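Local coordinates for protein beta-glycosidase (Bacteroides caccae, PDB 6T2R) that probably hydrolyses mucin O-glycans from within the chain, as an endo-acting O-glycanase of glycoside hydrolase family 16 from the human gut microbiota, at residues S45-I50 against L97-K102; N172-G177 against V210-E215; E111-L116 against F187-V192; K120-A125 against M234-S239. All coordinates share one frame; numbering follows the deposited sequence.

Interaction 1 of 4, residues S45-I50 against L97-K102; sequences SVWSRI and LWTKDK
The indole of W47 is sandwiched between two residues of 97-102: methyl CG2 of T99 lies over one face, 3.9 Å from the six-membered ring's centroid, and CD1 of L97 against the opposite face near its rim. V46 CG1 shares the T99 side. The indole of W98 is treated similarly, with I50 laying CG1 and CG2 on one face and CE of K100 resting on the other. A chi1 of 65°, with CG between backbone N and carbonyl carbon, turns the W98 ring face to I50. Between the two indoles the backbones form a short antiparallel ladder at a sheet edge of the GH16 beta-sandwich. S48 and W98 are the hydrogen-bonded pair: S48 N gives to W98 O at 3.0 Å, and W98 N to S48 O at 2.9 Å. K102 carries NZ to S48 OG at 2.7 Å and to W47 O at 3.0 Å, standing well above that carbonyl plane. A water accepts from S48 OG and donates to W98 O and K100 O. Lysine suits this spot: its ammonium is probably stabilised by several carbonyl and hydroxyl dipoles at once, tying W47 O, S48 OG and T44 O to the turn after strand 92-98.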
loop_
_atom_site.group_PDB
_atom_site.type_symbol
_atom_site.label_atom_id
_atom_site.label_comp_id
_atom_site.label_asym_id
_atom_site.label_seq_id
_atom_site.Cartn_x
_atom_site.Cartn_y
_atom_site.Cartn_z
ATOM N N SER A 45 6.331 12.086 12.884
ATOM C CA SER A 45 4.975 12.149 13.463
ATOM C C SER A 45 3.997 11.375 12.572
ATOM O O SER A 45 2.850 11.210 12.964
ATOM C CB SER A 45 4.533 13.550 13.632
ATOM O OG SER A 45 4.174 14.094 12.376
ATOM N N VAL A 46 4.419 10.900 11.413
ATOM C CA VAL A 46 3.493 10.199 10.489
ATOM C C VAL A 46 4.007 8.794 10.229
ATOM O O VAL A 46 3.174 7.887 10.245
ATOM C CB VAL A 46 3.326 10.983 9.175
ATOM C CG1 VAL A 46 2.658 10.132 8.116
ATOM C CG2 VAL A 46 2.546 12.268 9.408
ATOM N N TRP A 47 5.305 8.668 9.941
ATOM C CA TRP A 47 5.963 7.445 9.419
ATOM C C TRP A 47 6.911 6.834 10.460
ATOM O O TRP A 47 7.502 7.579 11.272
ATOM C CB TRP A 47 6.741 7.755 8.151
ATOM C CG TRP A 47 5.903 8.302 7.045
ATOM C CD1 TRP A 47 5.847 9.593 6.612
ATOM C CD2 TRP A 47 5.010 7.564 6.208
ATOM N NE1 TRP A 47 4.970 9.708 5.566
ATOM C CE2 TRP A 47 4.453 8.480 5.286
ATOM C CE3 TRP A 47 4.617 6.227 6.146
ATOM C CZ2 TRP A 47 3.554 8.092 4.293
ATOM C CZ3 TRP A 47 3.721 5.852 5.174
ATOM C CH2 TRP A 47 3.182 6.772 4.274
ATOM N N SER A 48 7.029 5.516 10.414
ATOM C CA SER A 48 8.066 4.704 11.089
ATOM C C SER A 48 8.545 3.674 10.076
ATOM O O SER A 48 7.736 3.274 9.152
ATOM C CB SER A 48 7.515 4.039 12.339
ATOM O OG SER A 48 6.945 4.979 13.235
ATOM N N ARG A 49 9.800 3.265 10.206
ATOM C CA ARG A 49 10.367 2.149 9.416
ATOM C C ARG A 49 9.670 0.861 9.827
ATOM O O ARG A 49 9.301 0.714 11.025
ATOM C CB ARG A 49 11.885 2.042 9.578
ATOM C CG ARG A 49 12.635 3.238 9.013
ATOM C CD ARG A 49 14.145 3.023 8.973
ATOM N NE ARG A 49 14.763 4.177 8.340
ATOM C CZ ARG A 49 16.068 4.438 8.295
ATOM N NH1 ARG A 49 16.957 3.608 8.796
ATOM N NH2 ARG A 49 16.480 5.522 7.689
ATOM N N ILE A 50 9.486 -0.038 8.865
ATOM C CA ILE A 50 8.762 -1.299 9.141
ATOM C C ILE A 50 9.768 -2.297 9.698
ATOM O O ILE A 50 10.762 -2.613 9.054
ATOM C CB ILE A 50 8.055 -1.841 7.883
ATOM C CG1 ILE A 50 6.963 -0.899 7.349
ATOM C CG2 ILE A 50 7.518 -3.233 8.156
ATOM C CD1 ILE A 50 6.465 -1.269 5.970
ATOM N N LEU A 97 7.959 2.020 5.038
ATOM C CA LEU A 97 7.387 2.949 6.026
ATOM C C LEU A 97 5.912 2.600 6.250
ATOM O O LEU A 97 5.234 2.192 5.272
ATOM C CB LEU A 97 7.502 4.379 5.519
ATOM C CG LEU A 97 8.908 4.962 5.343
ATOM C CD1 LEU A 97 8.774 6.426 4.941
ATOM C CD2 LEU A 97 9.758 4.870 6.602
ATOM N N TRP A 98 5.424 2.808 7.477
ATOM C CA TRP A 98 3.983 2.686 7.803
ATOM C C TRP A 98 3.544 3.783 8.767
ATOM O O TRP A 98 4.389 4.460 9.395
ATOM C CB TRP A 98 3.631 1.279 8.286
ATOM C CG TRP A 98 4.240 0.818 9.577
ATOM C CD1 TRP A 98 4.770 1.560 10.595
ATOM C CD2 TRP A 98 4.270 -0.545 10.023
ATOM N NE1 TRP A 98 5.165 0.745 11.617
ATOM C CE2 TRP A 98 4.878 -0.552 11.293
ATOM C CE3 TRP A 98 3.841 -1.752 9.459
ATOM C CZ2 TRP A 98 5.059 -1.719 12.020
ATOM C CZ3 TRP A 98 4.044 -2.914 10.168
ATOM C CH2 TRP A 98 4.633 -2.893 11.437
ATOM N N THR A 99 2.258 4.054 8.763
ATOM C CA THR A 99 1.666 5.127 9.590
ATOM C C THR A 99 1.069 4.502 10.848
ATOM O O THR A 99 0.330 5.225 11.535
ATOM C CB THR A 99 0.551 5.909 8.888
ATOM O OG1 THR A 99 -0.599 5.092 8.635
ATOM C CG2 THR A 99 1.032 6.565 7.624
ATOM N N LYS A 100 1.350 3.221 11.093
ATOM C CA LYS A 100 0.837 2.519 12.277
ATOM C C LYS A 100 1.118 3.369 13.520
ATOM O O LYS A 100 2.242 3.810 13.688
ATOM C CB LYS A 100 1.477 1.144 12.459
ATOM C CG LYS A 100 0.930 0.375 13.665
ATOM C CD LYS A 100 1.705 -0.880 14.001
ATOM C CE LYS A 100 1.576 -1.912 12.915
ATOM N NZ LYS A 100 1.953 -3.251 13.407
ATOM N N ASP A 101 0.107 3.538 14.362
ATOM C CA ASP A 101 0.185 4.206 15.680
ATOM C C ASP A 101 0.427 5.699 15.482
ATOM O O ASP A 101 0.532 6.348 16.503
ATOM C CB ASP A 101 1.249 3.567 16.582
ATOM C CG ASP A 101 0.956 2.103 16.950
ATOM O OD1 ASP A 101 -0.196 1.816 17.307
ATOM O OD2 ASP A 101 1.861 1.236 16.825
ATOM N N LYS A 102 0.474 6.226 14.249
ATOM C CA LYS A 102 0.762 7.678 14.021
ATOM C C LYS A 102 -0.309 8.377 13.179
ATOM O O LYS A 102 -0.644 9.511 13.519
ATOM C CB LYS A 102 2.132 7.853 13.360
ATOM C CG LYS A 102 3.300 7.497 14.269
ATOM C CD LYS A 102 4.697 7.669 13.679
ATOM C CE LYS A 102 5.725 7.531 14.779
ATOM N NZ LYS A 102 7.080 7.487 14.222
HETATM O O HOH W 1 4.307 4.740 12.099
#

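Interaction 2 of 4, residues N172-G177 against V210-E215; sequences NNPKHG and VYPRIE
P174 meets Y211 and P212 where a surface loop with a cis peptide bond before P174 leans on the end of strand 206-212 in the GH16 beta-sandwich. The tight part is mostly apolar. CG of P174 touches CG of P212 at 3.6 Å, the two pyrrolidine rings lying alongside but pointing opposite ways. It also approaches CE1 of Y211 at 3.7 Å, the side chains crossing at roughly a right angle. Prolines suit such a seam, since they offer compact, rigid hydrocarbon and bring no backbone N-H that would need an acceptor. With CG anti to the backbone N (chi1 -166°), the Y211 ring reaches under the loop, where CA of H176 also touches it and the carbonyl of K175 comes to the ring edge, O to CD1 3.3 Å. H176 turns its imidazole away, and its ND1 hydrogen-bonds V160 O.

The outer side is looser. CD1 of I214 only grazes CD of P174 at 3.9 Å, and no direct hydrogen bond joins 172-177 to 210-215. Water does that work: one molecule donates to K175 O and V210 O, each at 2.7 Å. A second lies in the Y211 ring plane, accepting from Y211 OH at 2.5 Å and donating to P174 O.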
loop_
_atom_site.group_PDB
_atom_site.type_symbol
_atom_site.label_atom_id
_atom_site.label_comp_id
_atom_site.label_asym_id
_atom_site.label_seq_id
_atom_site.Cartn_x
_atom_site.Cartn_y
_atom_site.Cartn_z
ATOM N N ASN A 172 -13.821 -15.051 -5.887
ATOM C CA ASN A 172 -14.322 -14.699 -7.239
ATOM C C ASN A 172 -15.796 -14.264 -7.248
ATOM O O ASN A 172 -16.253 -13.924 -8.348
ATOM C CB ASN A 172 -14.137 -15.881 -8.189
ATOM C CG ASN A 172 -12.683 -16.281 -8.292
ATOM O OD1 ASN A 172 -11.844 -15.458 -8.639
ATOM N ND2 ASN A 172 -12.387 -17.541 -8.033
ATOM N N ASN A 173 -16.535 -14.283 -6.129
ATOM C CA ASN A 173 -17.960 -13.865 -6.105
ATOM C C ASN A 173 -18.220 -13.009 -4.871
ATOM O O ASN A 173 -18.753 -13.493 -3.868
ATOM C CB ASN A 173 -18.887 -15.082 -6.106
ATOM C CG ASN A 173 -18.484 -16.090 -7.155
ATOM O OD1 ASN A 173 -17.545 -16.862 -6.949
ATOM N ND2 ASN A 173 -19.148 -16.053 -8.289
ATOM N N PRO A 174 -17.884 -11.705 -4.877
ATOM C CA PRO A 174 -17.378 -11.018 -6.067
ATOM C C PRO A 174 -15.866 -11.102 -6.251
ATOM O O PRO A 174 -15.180 -11.467 -5.305
ATOM C CB PRO A 174 -17.771 -9.565 -5.804
ATOM C CG PRO A 174 -17.767 -9.448 -4.284
ATOM C CD PRO A 174 -18.072 -10.820 -3.728
ATOM N N LYS A 175 -15.394 -10.751 -7.448
ATOM C CA LYS A 175 -13.954 -10.807 -7.837
ATOM C C LYS A 175 -13.161 -9.933 -6.848
ATOM O O LYS A 175 -13.472 -8.755 -6.720
ATOM C CB LYS A 175 -13.801 -10.330 -9.287
ATOM C CG LYS A 175 -12.726 -11.027 -10.107
ATOM C CD LYS A 175 -12.749 -10.670 -11.588
ATOM C CE LYS A 175 -12.189 -9.290 -11.855
ATOM N NZ LYS A 175 -12.318 -8.944 -13.287
ATOM N N HIS A 176 -12.186 -10.488 -6.148
ATOM C CA HIS A 176 -11.480 -9.785 -5.055
ATOM C C HIS A 176 -10.264 -9.004 -5.567
ATOM O O HIS A 176 -9.670 -8.248 -4.750
ATOM C CB HIS A 176 -11.090 -10.782 -3.966
ATOM C CG HIS A 176 -9.873 -11.580 -4.279
ATOM N ND1 HIS A 176 -8.794 -11.610 -3.440
ATOM C CD2 HIS A 176 -9.571 -12.381 -5.321
ATOM C CE1 HIS A 176 -7.879 -12.397 -3.964
ATOM N NE2 HIS A 176 -8.325 -12.877 -5.108
ATOM N N GLY A 177 -9.914 -9.151 -6.840
ATOM C CA GLY A 177 -8.722 -8.500 -7.411
ATOM C C GLY A 177 -8.777 -8.340 -8.920
ATOM O O GLY A 177 -9.588 -8.978 -9.563
ATOM N N VAL A 210 -14.231 -2.572 -8.964
ATOM C CA VAL A 210 -15.068 -2.232 -7.784
ATOM C C VAL A 210 -15.100 -3.497 -6.921
ATOM O O VAL A 210 -15.327 -4.558 -7.461
ATOM C CB VAL A 210 -16.483 -1.759 -8.200
ATOM C CG1 VAL A 210 -17.381 -1.455 -7.002
ATOM C CG2 VAL A 210 -16.448 -0.555 -9.125
ATOM N N TYR A 211 -14.839 -3.399 -5.628
ATOM C CA TYR A 211 -15.154 -4.498 -4.697
ATOM C C TYR A 211 -16.423 -4.113 -3.955
ATOM O O TYR A 211 -16.388 -3.182 -3.157
ATOM C CB TYR A 211 -14.030 -4.832 -3.720
ATOM C CG TYR A 211 -14.291 -6.155 -3.052
ATOM C CD1 TYR A 211 -14.104 -7.334 -3.756
ATOM C CD2 TYR A 211 -14.823 -6.226 -1.778
ATOM C CE1 TYR A 211 -14.370 -8.562 -3.169
ATOM C CE2 TYR A 211 -15.117 -7.442 -1.179
ATOM C CZ TYR A 211 -14.880 -8.623 -1.877
ATOM O OH TYR A 211 -15.143 -9.853 -1.325
ATOM N N PRO A 212 -17.551 -4.802 -4.234
ATOM C CA PRO A 212 -18.831 -4.505 -3.609
ATOM C C PRO A 212 -19.044 -5.194 -2.255
ATOM O O PRO A 212 -18.584 -6.303 -2.072
ATOM C CB PRO A 212 -19.832 -5.026 -4.647
ATOM C CG PRO A 212 -19.148 -6.250 -5.221
ATOM C CD PRO A 212 -17.668 -5.896 -5.233
ATOM N N ARG A 213 -19.771 -4.499 -1.365
ATOM C CA ARG A 213 -20.482 -5.089 -0.216
ATOM C C ARG A 213 -21.749 -5.759 -0.740
ATOM O O ARG A 213 -22.691 -5.023 -1.180
ATOM C CB ARG A 213 -20.829 -4.038 0.839
ATOM C CG ARG A 213 -21.417 -4.646 2.112
ATOM C CD ARG A 213 -22.028 -3.651 3.081
ATOM N NE ARG A 213 -21.113 -2.650 3.635
ATOM C CZ ARG A 213 -20.342 -2.752 4.759
ATOM N NH1 ARG A 213 -20.313 -3.858 5.502
ATOM N NH2 ARG A 213 -19.565 -1.722 5.123
ATOM N N ILE A 214 -21.809 -7.088 -0.651
ATOM C CA ILE A 214 -22.952 -7.877 -1.177
ATOM C C ILE A 214 -23.814 -8.387 -0.011
ATOM O O ILE A 214 -23.335 -8.533 1.113
ATOM C CB ILE A 214 -22.474 -9.000 -2.119
ATOM C CG1 ILE A 214 -21.607 -10.050 -1.419
ATOM C CG2 ILE A 214 -21.763 -8.388 -3.310
ATOM C CD1 ILE A 214 -21.557 -11.402 -2.114
ATOM N N GLU A 215 -25.088 -8.596 -0.259
ATOM C CA GLU A 215 -25.906 -9.418 0.657
ATOM C C GLU A 215 -25.380 -10.857 0.547
ATOM O O GLU A 215 -25.179 -11.348 -0.575
ATOM C CB GLU A 215 -27.376 -9.254 0.313
ATOM C CG GLU A 215 -27.742 -10.019 -0.937
ATOM C CD GLU A 215 -29.006 -9.493 -1.578
ATOM O OE1 GLU A 215 -29.283 -9.897 -2.712
ATOM O OE2 GLU A 215 -29.700 -8.671 -0.925
HETATM O O HOH W 2 -14.824 -11.899 -2.772
HETATM O O HOH W 3 -15.316 -7.218 -7.942
#

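Interaction 3 of 4, residues E111-L116 against F187-V192; sequences EVRARL and FNVYGV
V112 and Y190 form one hydrogen-bonded pair, and A114 with N188 the other, in an antiparallel pairing of neighbouring strands of the GH16 beta-sandwich. The short segments run 143° apart, which reflects the twist of the sheet. All four backbone bonds are nearly straight: V112 N gives to Y190 O at 2.9 Å in the carbonyl plane, and Y190 N answers to V112 O; A114 N gives to N188 O at 3.1 Å and N188 N to A114 O at 3.0 Å. A114 O does double duty, for a water also donates to it. That water accepts from N188 ND2 and lies 2.6 Å from Y190 OH, in the plane of the tyrosine ring, so one molecule serves polar groups on the buried V112-A114 side. N188 is well suited to this burial because its amide both gives and takes: ND2 also reaches N183 O, and OD1 accepts from N204.

On the other face F187 lies between two arginines. CB of R115 sits over the centre of one side of its ring. R113 lies over the opposite side, its guanidinium centred above F187 CB and NH1 above the ring near the rim, the planes 19° apart. The charges are answered outside the pair, R113 NH1 by a salt bridge to D256 and R115 NE by one to E254, both on strand 251-263. Each guanidinium can thus keep its N-H groups for carboxylates while its flat face meets hydrocarbon. R115, bent at chi3 (62°), folds back over the phenyl group, and its NH1 comes to 3.4 Å from F187 CE2.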
loop_
_atom_site.group_PDB
_atom_site.type_symbol
_atom_site.label_atom_id
_atom_site.label_comp_id
_atom_site.label_asym_id
_atom_site.label_seq_id
_atom_site.Cartn_x
_atom_site.Cartn_y
_atom_site.Cartn_z
ATOM N N GLU A 111 -4.308 8.172 -2.334
ATOM C CA GLU A 111 -3.556 8.094 -3.610
ATOM C C GLU A 111 -2.078 8.249 -3.298
ATOM O O GLU A 111 -1.709 9.051 -2.380
ATOM C CB GLU A 111 -3.911 9.166 -4.638
ATOM C CG GLU A 111 -5.334 9.115 -5.131
ATOM C CD GLU A 111 -5.679 10.277 -6.063
ATOM O OE1 GLU A 111 -5.050 11.312 -5.940
ATOM O OE2 GLU A 111 -6.574 10.128 -6.914
ATOM N N VAL A 112 -1.280 7.468 -4.012
ATOM C CA VAL A 112 0.201 7.513 -3.888
ATOM C C VAL A 112 0.765 7.588 -5.299
ATOM O O VAL A 112 0.391 6.716 -6.159
ATOM C CB VAL A 112 0.731 6.294 -3.105
ATOM C CG1 VAL A 112 2.248 6.314 -2.980
ATOM C CG2 VAL A 112 0.083 6.208 -1.736
ATOM N N ARG A 113 1.676 8.527 -5.516
ATOM C CA ARG A 113 2.333 8.685 -6.834
ATOM C C ARG A 113 3.764 8.152 -6.710
ATOM O O ARG A 113 4.541 8.632 -5.830
ATOM C CB ARG A 113 2.216 10.136 -7.316
ATOM C CG ARG A 113 2.953 10.369 -8.628
ATOM C CD ARG A 113 2.784 11.781 -9.149
ATOM N NE ARG A 113 3.074 11.859 -10.577
ATOM C CZ ARG A 113 4.172 12.410 -11.104
ATOM N NH1 ARG A 113 5.131 12.894 -10.333
ATOM N NH2 ARG A 113 4.337 12.411 -12.408
ATOM N N ALA A 114 4.114 7.183 -7.551
ATOM C CA ALA A 114 5.339 6.381 -7.393
ATOM C C ALA A 114 5.837 5.972 -8.761
ATOM O O ALA A 114 4.995 5.694 -9.668
ATOM C CB ALA A 114 5.069 5.147 -6.556
ATOM N N ARG A 115 7.161 5.875 -8.862
ATOM C CA ARG A 115 7.860 5.335 -10.043
ATOM C C ARG A 115 8.553 4.044 -9.607
ATOM O O ARG A 115 9.232 4.076 -8.591
ATOM C CB ARG A 115 8.800 6.401 -10.608
ATOM C CG ARG A 115 9.621 5.911 -11.798
ATOM C CD ARG A 115 10.157 7.019 -12.702
ATOM N NE ARG A 115 11.051 7.842 -11.930
ATOM C CZ ARG A 115 11.370 9.109 -12.182
ATOM N NH1 ARG A 115 10.856 9.760 -13.204
ATOM N NH2 ARG A 115 12.169 9.752 -11.360
ATOM N N LEU A 116 8.376 2.961 -10.364
ATOM C CA LEU A 116 8.905 1.609 -10.047
ATOM C C LEU A 116 10.018 1.269 -11.027
ATOM O O LEU A 116 10.026 1.896 -12.098
ATOM C CB LEU A 116 7.761 0.588 -10.148
ATOM C CG LEU A 116 6.531 0.906 -9.298
ATOM C CD1 LEU A 116 5.492 -0.194 -9.375
ATOM C CD2 LEU A 116 6.917 1.155 -7.838
ATOM N N PHE A 187 6.140 7.686 -13.457
ATOM C CA PHE A 187 5.283 7.830 -12.265
ATOM C C PHE A 187 3.861 7.420 -12.656
ATOM O O PHE A 187 3.394 7.717 -13.772
ATOM C CB PHE A 187 5.285 9.253 -11.706
ATOM C CG PHE A 187 6.528 9.608 -10.931
ATOM C CD1 PHE A 187 6.653 9.252 -9.590
ATOM C CD2 PHE A 187 7.556 10.330 -11.521
ATOM C CE1 PHE A 187 7.801 9.553 -8.877
ATOM C CE2 PHE A 187 8.686 10.649 -10.791
ATOM C CZ PHE A 187 8.824 10.241 -9.485
ATOM N N ASN A 188 3.177 6.743 -11.742
ATOM C CA ASN A 188 1.751 6.407 -11.900
ATOM C C ASN A 188 1.104 6.745 -10.569
ATOM O O ASN A 188 1.808 6.720 -9.535
ATOM C CB ASN A 188 1.597 4.952 -12.287
ATOM C CG ASN A 188 2.274 4.601 -13.597
ATOM O OD1 ASN A 188 1.657 4.706 -14.640
ATOM N ND2 ASN A 188 3.507 4.103 -13.549
ATOM N N VAL A 189 -0.184 7.024 -10.581
ATOM C CA VAL A 189 -0.956 7.333 -9.343
ATOM C C VAL A 189 -1.855 6.137 -8.990
ATOM O O VAL A 189 -2.826 5.899 -9.725
ATOM C CB VAL A 189 -1.782 8.614 -9.514
ATOM C CG1 VAL A 189 -2.530 8.956 -8.222
ATOM C CG2 VAL A 189 -0.891 9.778 -9.957
ATOM N N TYR A 190 -1.547 5.448 -7.889
ATOM C CA TYR A 190 -2.320 4.302 -7.351
ATOM C C TYR A 190 -3.306 4.819 -6.316
ATOM O O TYR A 190 -2.881 5.547 -5.391
ATOM C CB TYR A 190 -1.346 3.234 -6.842
ATOM C CG TYR A 190 -0.328 2.841 -7.890
ATOM C CD1 TYR A 190 -0.660 1.953 -8.895
ATOM C CD2 TYR A 190 0.933 3.424 -7.931
ATOM C CE1 TYR A 190 0.245 1.611 -9.882
ATOM C CE2 TYR A 190 1.856 3.098 -8.909
ATOM C CZ TYR A 190 1.511 2.176 -9.879
ATOM O OH TYR A 190 2.412 1.825 -10.845
ATOM N N GLY A 191 -4.585 4.476 -6.488
ATOM C CA GLY A 191 -5.673 4.990 -5.640
ATOM C C GLY A 191 -6.746 3.953 -5.306
ATOM O O GLY A 191 -6.948 2.974 -6.076
ATOM N N VAL A 192 -7.363 4.115 -4.140
ATOM C CA VAL A 192 -8.579 3.383 -3.717
ATOM C C VAL A 192 -9.511 4.422 -3.102
ATOM O O VAL A 192 -8.977 5.349 -2.422
ATOM C CB VAL A 192 -8.252 2.231 -2.751
ATOM C CG1 VAL A 192 -7.758 2.721 -1.370
ATOM C CG2 VAL A 192 -9.446 1.275 -2.626
HETATM O O HOH W 4 4.510 3.377 -10.930
#

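Interaction 4 of 4, residues K120-A125 against M234-S239; sequences KGAWPA and MQLGGS
W123 and Q235 lie at the centre of this buried contact. CB of Q235 sits over the five-membered ring of the indole, 3.6 Å from its centroid, and OE1 lies above the same ring system toward its rim, with the amide plane turned 67° from the indole. Since W123 O and Q235 OE1 are both acceptors, their 3.0 Å approach is no bond. The amide is instead positioned by its nitrogen, NE2 giving a hydrogen bond to D233. The indole NE1 points to G237 O at 2.9 Å, but the bond is bent and weak. A chi1 of 55° folds the indole of W123 over its own backbone and across that of Q235-G237.

Around this pair the main chains lock together. W123 N gives to Q235 O at 3.0 Å, from well above the carbonyl plane, and G237 N gives to G121 O at 2.7 Å, within it. G121 and G237 both have positive phi, a conformation that glycine adopts easily, while G238 has room only for a hydrogen beside the W123 ring. Further along, CB of A122 meets CD2 of L236 at 3.8 Å, and the ring of P124 lies alongside the methionine tip, CB to M234 CE 4.0 Å. M234 bends at chi2 and chi3 to arrive there; its flexible thioether moulds readily to a rigid proline.

The two loops follow strands 108-116 and 228-233. P124 and M234 pack against M253 of strand 251-263, while L236 rests on Y92 and T94 of strand 92-98.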
loop_
_atom_site.group_PDB
_atom_site.type_symbol
_atom_site.label_atom_id
_atom_site.label_comp_id
_atom_site.label_asym_id
_atom_site.label_seq_id
_atom_site.Cartn_x
_atom_site.Cartn_y
_atom_site.Cartn_z
ATOM N N LYS A 120 13.847 -9.004 -11.024
ATOM C CA LYS A 120 13.329 -10.367 -10.804
ATOM C C LYS A 120 13.300 -10.605 -9.291
ATOM O O LYS A 120 14.373 -10.462 -8.627
ATOM C CB LYS A 120 14.191 -11.395 -11.537
ATOM C CG LYS A 120 13.540 -12.764 -11.675
ATOM C CD LYS A 120 14.542 -13.895 -11.802
ATOM C CE LYS A 120 14.086 -15.029 -12.702
ATOM N NZ LYS A 120 12.739 -15.522 -12.316
ATOM N N GLY A 121 12.107 -10.899 -8.765
ATOM C CA GLY A 121 11.878 -11.149 -7.329
ATOM C C GLY A 121 11.423 -9.929 -6.566
ATOM O O GLY A 121 11.072 -10.072 -5.393
ATOM N N ALA A 122 11.368 -8.768 -7.205
ATOM C CA ALA A 122 10.824 -7.552 -6.555
ATOM C C ALA A 122 9.281 -7.516 -6.684
ATOM O O ALA A 122 8.721 -7.901 -7.752
ATOM C CB ALA A 122 11.499 -6.329 -7.124
ATOM N N TRP A 123 8.619 -7.085 -5.605
ATOM C CA TRP A 123 7.152 -6.864 -5.533
ATOM C C TRP A 123 6.880 -5.768 -4.515
ATOM O O TRP A 123 6.299 -5.998 -3.451
ATOM C CB TRP A 123 6.405 -8.167 -5.238
ATOM C CG TRP A 123 6.814 -8.925 -4.018
ATOM C CD1 TRP A 123 8.078 -9.267 -3.633
ATOM C CD2 TRP A 123 5.929 -9.537 -3.063
ATOM N NE1 TRP A 123 8.035 -10.021 -2.493
ATOM C CE2 TRP A 123 6.728 -10.199 -2.114
ATOM C CE3 TRP A 123 4.546 -9.553 -2.894
ATOM C CZ2 TRP A 123 6.197 -10.864 -1.010
ATOM C CZ3 TRP A 123 4.016 -10.218 -1.801
ATOM C CH2 TRP A 123 4.837 -10.865 -0.878
ATOM N N PRO A 124 7.281 -4.520 -4.845
ATOM C CA PRO A 124 6.910 -3.354 -4.040
ATOM C C PRO A 124 5.383 -3.219 -3.934
ATOM O O PRO A 124 4.721 -3.531 -4.885
ATOM C CB PRO A 124 7.468 -2.175 -4.834
ATOM C CG PRO A 124 7.482 -2.724 -6.258
ATOM C CD PRO A 124 7.971 -4.138 -6.087
ATOM N N ALA A 125 4.890 -2.813 -2.769
ATOM C CA ALA A 125 3.451 -2.745 -2.464
ATOM C C ALA A 125 3.092 -1.406 -1.832
ATOM O O ALA A 125 3.940 -0.783 -1.152
ATOM C CB ALA A 125 3.039 -3.895 -1.564
ATOM N N MET A 234 9.180 -1.711 -0.209
ATOM C CA MET A 234 9.881 -2.625 -1.117
ATOM C C MET A 234 9.822 -4.012 -0.479
ATOM O O MET A 234 9.803 -4.133 0.781
ATOM C CB MET A 234 11.331 -2.178 -1.337
ATOM C CG MET A 234 12.126 -3.058 -2.294
ATOM S SD MET A 234 11.325 -3.347 -3.868
ATOM C CE MET A 234 11.405 -1.723 -4.624
ATOM N N GLN A 235 9.764 -5.007 -1.349
ATOM C CA GLN A 235 9.599 -6.423 -0.996
ATOM C C GLN A 235 10.446 -7.194 -2.011
ATOM O O GLN A 235 10.480 -6.794 -3.220
ATOM C CB GLN A 235 8.106 -6.794 -1.019
ATOM C CG GLN A 235 7.304 -6.088 0.056
ATOM C CD GLN A 235 5.811 -6.328 0.044
ATOM O OE1 GLN A 235 5.236 -6.957 -0.845
ATOM N NE2 GLN A 235 5.169 -5.757 1.024
ATOM N N LEU A 236 11.105 -8.252 -1.541
ATOM C CA LEU A 236 11.955 -9.129 -2.394
ATOM C C LEU A 236 11.703 -10.605 -2.055
ATOM O O LEU A 236 11.871 -10.977 -0.867
ATOM C CB LEU A 236 13.430 -8.763 -2.173
ATOM C CG LEU A 236 13.920 -7.504 -2.887
ATOM C CD1 LEU A 236 15.352 -7.165 -2.452
ATOM C CD2 LEU A 236 13.833 -7.662 -4.400
ATOM N N GLY A 237 11.272 -11.387 -3.052
ATOM C CA GLY A 237 11.061 -12.845 -2.945
ATOM C C GLY A 237 9.775 -13.249 -2.228
ATOM O O GLY A 237 9.164 -12.438 -1.486
ATOM N N GLY A 238 9.408 -14.516 -2.418
ATOM C CA GLY A 238 8.215 -15.166 -1.849
ATOM C C GLY A 238 7.617 -16.105 -2.879
ATOM O O GLY A 238 8.113 -16.146 -4.031
ATOM N N SER A 239 6.572 -16.837 -2.502
ATOM C CA SER A 239 6.049 -17.924 -3.355
ATOM C C SER A 239 5.369 -17.274 -4.547
ATOM O O SER A 239 5.466 -17.831 -5.625
ATOM C CB SER A 239 5.133 -18.859 -2.595
ATOM O OG SER A 239 4.438 -18.149 -1.588
#

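How the interactions relate
The four contacts spread over one GH16 beta-sandwich. Interactions 3 and 4 are neighbours, with centres about 17 Å apart and L116 CD2 touching P124 CG at 4.2 Å, so the end of strand 108-116 packs against the loop contact. Interactions 1 and 2 lie on opposite sides of the chain's centre, about 30 Å between their centres. Along the chain interaction 1 closes first; afterwards the segments of 3 and 4 alternate, as do those of 2 and 3, while both segments of 2 fall between those of 4. Strand 92-98 of interaction 1 and strand 108-116 of interaction 3 are successive strands. Sequence-distant parts are thereby interlaced into one compact domain.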